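Local atomic coordinates of tannase (PDB entry 3WA7), a protein that probably hydrolyses the galloyl ester bonds of tannins, releasing gallic acid, as a tannase of the alpha/beta-hydrolase superfamily. Residues H410-H415 with G440-L445; G290-V295 with P427-I432. One frame throughout, in Å; residues are numbered along the deposited sequence.

How the contacts relate
Following the chain from the N terminus, the first segment met is 290-295, at the start of helix 291-309. The chain then reaches strand 410-414 of contact 1, turns into helix 425-436, where 427-432 completes contact 2 and closes a loop of 131 residues, and comes back as strand 440-444, closing the much shorter loop of contact 1. The two loops therefore cross, sharing the stretch from strand 410-414 to helix 425-436. Contact 1 joins the last two strands of the central sheet; contact 2 fastens the start of helix 291-309 to helix 425-436. Phe443 packs on Ile428 and Ala431, and Ile413, in one of its two conformers, on Leu430.

Contact 1: residues H410-H415 with G440-L445; sequences HWRIRH and GIDFAL
Arg414, its chain bent at chi2 (-69°), turns its guanidinium end-on to Asp442 in a salt bridge: NH2 (2.8 Å) meets OD1 on the syn side and NH1 (2.9 Å) on the anti side, both somewhat out of the carboxylate plane and displaced to the same face. NH1 also bonds to Ile413 O, from above the carbonyl plane. Ala444 CB lies against one face of this guanidinium and Arg412 CZ against the opposite one. A water links Arg412 NE to Asp442 OD2, while Arg412 NH2 pairs with Asp456. A leucine in place of Arg414 would probably leave Asp442 OD1 without its mate. Backbone hydrogen bonds join the strands in parallel register, 11° between their axes, the donors alternating between the two: Trp411 N to Gly440 O, Asp442 N to Trp411 O (2.8 Å), Ile413 N to Asp442 O, and a longer Ala444 N to Ile413 O (3.3 Å). On the other face the contacts are apolar: Ile413 CB lies 3.9 Å from Phe443 CD1, and Trp411 CB equally far (3.9 Å) from Ile441 CD1. With helix 425-436 packed there, the strands form a beta-alpha-beta crossover at the edge of the alpha/beta-hydrolase sheet.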
# COMPACT_ATOMS: atom_id res chain seq x y z
N HIS A 410 -0.98 -4.70 -14.95
CA HIS A 410 -2.33 -4.62 -14.38
C HIS A 410 -2.33 -4.12 -12.94
O HIS A 410 -1.66 -4.68 -12.08
CB HIS A 410 -2.97 -6.00 -14.44
CG HIS A 410 -2.80 -6.68 -15.77
ND1 HIS A 410 -3.43 -6.25 -16.91
CD2 HIS A 410 -2.03 -7.74 -16.13
CE1 HIS A 410 -3.05 -7.01 -17.93
NE2 HIS A 410 -2.20 -7.92 -17.48
N TRP A 411 -3.13 -3.08 -12.69
CA TRP A 411 -3.22 -2.47 -11.37
C TRP A 411 -4.64 -2.26 -10.85
O TRP A 411 -5.54 -1.89 -11.60
CB TRP A 411 -2.54 -1.09 -11.38
CG TRP A 411 -1.11 -1.10 -11.78
CD1 TRP A 411 -0.60 -1.44 -12.99
CD2 TRP A 411 0.02 -0.78 -10.95
NE1 TRP A 411 0.77 -1.36 -12.97
CE2 TRP A 411 1.18 -0.96 -11.73
CE3 TRP A 411 0.16 -0.35 -9.62
CZ2 TRP A 411 2.47 -0.73 -11.23
CZ3 TRP A 411 1.44 -0.13 -9.12
CH2 TRP A 411 2.58 -0.31 -9.93
N ARG A 412 -4.83 -2.50 -9.55
CA ARG A 412 -6.11 -2.28 -8.90
C ARG A 412 -5.81 -1.48 -7.63
O ARG A 412 -5.13 -1.97 -6.72
CB ARG A 412 -6.81 -3.59 -8.54
CG ARG A 412 -8.20 -3.36 -7.93
CD ARG A 412 -8.96 -4.67 -7.75
NE ARG A 412 -10.36 -4.46 -7.38
CZ ARG A 412 -10.79 -4.21 -6.14
NH1 ARG A 412 -9.92 -4.11 -5.14
NH2 ARG A 412 -12.08 -4.05 -5.91
N ILE A 413 -6.31 -0.26 -7.59
CA ILE A 413 -6.07 0.62 -6.46
C ILE A 413 -7.37 1.09 -5.81
O ILE A 413 -8.33 1.43 -6.50
CB ILE A 413 -5.29 1.87 -6.91
CG1 ILE A 413 -3.99 1.45 -7.61
CG2 ILE A 413 -5.01 2.78 -5.71
CD1 ILE A 413 -3.23 2.60 -8.21
N ARG A 414 -7.38 1.09 -4.48
CA ARG A 414 -8.53 1.53 -3.71
C ARG A 414 -8.08 2.41 -2.55
O ARG A 414 -7.04 2.16 -1.94
CB ARG A 414 -9.32 0.33 -3.16
CG ARG A 414 -10.06 -0.50 -4.20
CD ARG A 414 -11.24 0.28 -4.77
NE ARG A 414 -12.02 -0.50 -5.74
CZ ARG A 414 -11.65 -0.76 -6.99
NH1 ARG A 414 -10.50 -0.29 -7.46
NH2 ARG A 414 -12.45 -1.46 -7.78
N HIS A 415 -8.86 3.45 -2.26
CA HIS A 415 -8.59 4.35 -1.14
C HIS A 415 -9.96 4.82 -0.67
O HIS A 415 -10.71 5.42 -1.44
CB HIS A 415 -7.75 5.56 -1.57
CG HIS A 415 -7.39 6.47 -0.43
ND1 HIS A 415 -6.17 6.42 0.21
CD2 HIS A 415 -8.12 7.42 0.21
CE1 HIS A 415 -6.16 7.30 1.20
NE2 HIS A 415 -7.33 7.92 1.22
N GLY A 440 -2.88 -0.94 -17.31
CA GLY A 440 -4.25 -1.22 -16.94
C GLY A 440 -4.45 -0.80 -15.50
O GLY A 440 -3.67 -1.17 -14.63
N ILE A 441 -5.49 -0.02 -15.25
CA ILE A 441 -5.76 0.46 -13.90
C ILE A 441 -7.24 0.47 -13.55
O ILE A 441 -8.06 1.06 -14.25
CB ILE A 441 -5.14 1.88 -13.69
CG1 ILE A 441 -5.62 2.48 -12.37
CG2 ILE A 441 -5.47 2.77 -14.87
CD1 ILE A 441 -5.15 1.74 -11.13
N ASP A 442 -7.57 -0.22 -12.46
CA ASP A 442 -8.93 -0.29 -11.95
C ASP A 442 -8.83 0.51 -10.65
O ASP A 442 -8.16 0.09 -9.71
CB ASP A 442 -9.32 -1.74 -11.65
CG ASP A 442 -10.74 -1.87 -11.16
OD1 ASP A 442 -11.10 -1.15 -10.21
OD2 ASP A 442 -11.49 -2.69 -11.72
N PHE A 443 -9.50 1.66 -10.61
CA PHE A 443 -9.42 2.55 -9.46
C PHE A 443 -10.76 3.00 -8.92
O PHE A 443 -11.72 3.17 -9.68
CB PHE A 443 -8.57 3.77 -9.88
CG PHE A 443 -8.48 4.85 -8.84
CD1 PHE A 443 -7.94 4.60 -7.58
CD2 PHE A 443 -8.89 6.15 -9.14
CE1 PHE A 443 -7.81 5.62 -6.64
CE2 PHE A 443 -8.77 7.17 -8.20
CZ PHE A 443 -8.23 6.91 -6.95
N ALA A 444 -10.83 3.21 -7.61
CA ALA A 444 -12.05 3.67 -6.97
C ALA A 444 -11.80 4.24 -5.57
O ALA A 444 -10.82 3.89 -4.90
CB ALA A 444 -13.07 2.52 -6.88
N LEU A 445 -12.70 5.12 -5.16
CA LEU A 445 -12.66 5.76 -3.85
C LEU A 445 -13.97 5.37 -3.16
O LEU A 445 -14.89 6.18 -3.08
CB LEU A 445 -12.61 7.29 -3.99
CG LEU A 445 -12.29 8.14 -2.77
CD1 LEU A 445 -10.79 8.15 -2.53
CD2 LEU A 445 -12.79 9.56 -3.01
O HOH W 1 -12.26 -4.49 -9.32

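Contact 2: residues G290-V295 with P427-I432; sequences GSFRDV and PIILAI. With SO4 (sulfate ion), chain B.
The ring of Phe292 reaches Ile428 and Ile429 with CE1 and CZ. With CG anti to the backbone N (chi1 -177°), the ring stands off helix 291-309 and spans the space to the other helix, where CE1 comes within 4.0 Å of Ile428 CG2. The side chains of Phe292 and Ile429 cross at about a right angle, with Phe292 CZ 4.2 Å from Ile429 CG1; against Ile428 the approach is oblique. Val295, about one turn further along, points at helix 425-436: its CG1 lies 4.2 Å from Ile428 CG2 and, more loosely, 4.5 Å from Ile432 CD1. The same CG2 methyl of Ile428 thus touches both the ring and the valine. No hydrogen bond joins the segments. The axes of the short helical segments 291-295 and 427-432 cross at 102° and approach to 11.9 Å, a gap spanned by the Phe292 ring and by branched side chains meeting through their methyl groups. Helix 425-436 is the connection between the last two sheet strands of the alpha/beta-hydrolase fold, and Ile428 also touches Val296 and Leu299 further along helix 291-309. Outside this interface, the extended Arg293 holds a sulfate probably taken from the crystallisation liquor, its NE bonding to O3 at 2.7 Å and its NH2 to O2; Arg297, Leu332 N and Ser333 N bind the same ion.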
# COMPACT_ATOMS: atom_id res chain seq x y z
N GLY A 290 -8.77 24.52 -9.74
CA GLY A 290 -8.41 24.14 -11.10
C GLY A 290 -8.90 22.79 -11.57
O GLY A 290 -9.62 22.09 -10.86
N SER A 291 -8.48 22.42 -12.77
CA SER A 291 -8.90 21.16 -13.36
C SER A 291 -8.59 19.94 -12.50
O SER A 291 -9.39 19.00 -12.45
CB SER A 291 -8.29 21.00 -14.76
OG SER A 291 -6.89 21.20 -14.74
N PHE A 292 -7.45 19.93 -11.82
CA PHE A 292 -7.13 18.78 -10.98
C PHE A 292 -8.07 18.72 -9.78
O PHE A 292 -8.50 17.64 -9.37
CB PHE A 292 -5.69 18.83 -10.47
CG PHE A 292 -5.31 17.61 -9.66
CD1 PHE A 292 -5.08 16.39 -10.29
CD2 PHE A 292 -5.24 17.68 -8.28
CE1 PHE A 292 -4.78 15.25 -9.54
CE2 PHE A 292 -4.94 16.54 -7.52
CZ PHE A 292 -4.72 15.33 -8.15
N ARG A 293 -8.38 19.87 -9.20
CA ARG A 293 -9.29 19.90 -8.05
C ARG A 293 -10.65 19.35 -8.49
O ARG A 293 -11.31 18.62 -7.74
CB ARG A 293 -9.46 21.32 -7.52
CG ARG A 293 -10.34 21.40 -6.28
CD ARG A 293 -10.56 22.83 -5.83
NE ARG A 293 -11.32 22.91 -4.58
CZ ARG A 293 -10.79 22.82 -3.36
NH1 ARG A 293 -9.48 22.64 -3.21
NH2 ARG A 293 -11.57 22.90 -2.29
N ASP A 294 -11.06 19.69 -9.71
CA ASP A 294 -12.33 19.22 -10.26
C ASP A 294 -12.38 17.69 -10.24
O ASP A 294 -13.42 17.10 -9.96
CB ASP A 294 -12.50 19.69 -11.71
CG ASP A 294 -12.91 21.15 -11.83
OD1 ASP A 294 -13.00 21.86 -10.80
OD2 ASP A 294 -13.15 21.59 -12.97
N VAL A 295 -11.25 17.06 -10.55
CA VAL A 295 -11.17 15.60 -10.58
C VAL A 295 -11.42 15.01 -9.20
O VAL A 295 -12.17 14.05 -9.06
CB VAL A 295 -9.79 15.13 -11.11
CG1 VAL A 295 -9.69 13.61 -11.04
CG2 VAL A 295 -9.61 15.59 -12.55
N PRO A 427 -3.47 8.87 -4.16
CA PRO A 427 -3.83 7.72 -4.99
C PRO A 427 -4.33 8.14 -6.38
O PRO A 427 -4.17 7.41 -7.36
CB PRO A 427 -4.91 7.01 -4.16
CG PRO A 427 -5.53 8.13 -3.38
CD PRO A 427 -4.33 8.95 -2.96
N ILE A 428 -4.92 9.32 -6.47
CA ILE A 428 -5.41 9.80 -7.76
C ILE A 428 -4.25 10.04 -8.72
O ILE A 428 -4.33 9.71 -9.91
CB ILE A 428 -6.24 11.10 -7.59
CG1 ILE A 428 -7.55 10.77 -6.86
CG2 ILE A 428 -6.54 11.71 -8.96
CD1 ILE A 428 -8.36 11.98 -6.44
N ILE A 429 -3.15 10.60 -8.21
CA ILE A 429 -1.98 10.85 -9.04
C ILE A 429 -1.44 9.53 -9.58
O ILE A 429 -1.09 9.43 -10.76
CB ILE A 429 -0.86 11.56 -8.24
CG1 ILE A 429 -1.25 13.03 -8.00
CG2 ILE A 429 0.46 11.48 -9.00
CD1 ILE A 429 -0.32 13.76 -7.05
N LEU A 430 -1.37 8.52 -8.73
CA LEU A 430 -0.89 7.21 -9.14
C LEU A 430 -1.79 6.62 -10.22
O LEU A 430 -1.31 6.14 -11.26
CB LEU A 430 -0.83 6.26 -7.93
CG LEU A 430 -0.51 4.79 -8.21
CD1 LEU A 430 0.84 4.67 -8.92
CD2 LEU A 430 -0.49 4.02 -6.90
N ALA A 431 -3.09 6.67 -9.99
CA ALA A 431 -4.05 6.13 -10.95
C ALA A 431 -3.96 6.80 -12.32
O ALA A 431 -3.97 6.14 -13.36
CB ALA A 431 -5.47 6.25 -10.40
N ILE A 432 -3.87 8.13 -12.33
CA ILE A 432 -3.80 8.84 -13.60
C ILE A 432 -2.47 8.63 -14.30
O ILE A 432 -2.42 8.46 -15.52
CB ILE A 432 -4.06 10.35 -13.41
CG1 ILE A 432 -5.49 10.55 -12.92
CG2 ILE A 432 -3.83 11.10 -14.73
CD1 ILE A 432 -5.84 12.00 -12.63
S SO4 B . -14.99 23.58 -3.87
O1 SO4 B . -15.90 22.47 -4.21
O2 SO4 B . -14.41 23.37 -2.53
O3 SO4 B . -13.91 23.66 -4.87
O4 SO4 B . -15.74 24.85 -3.88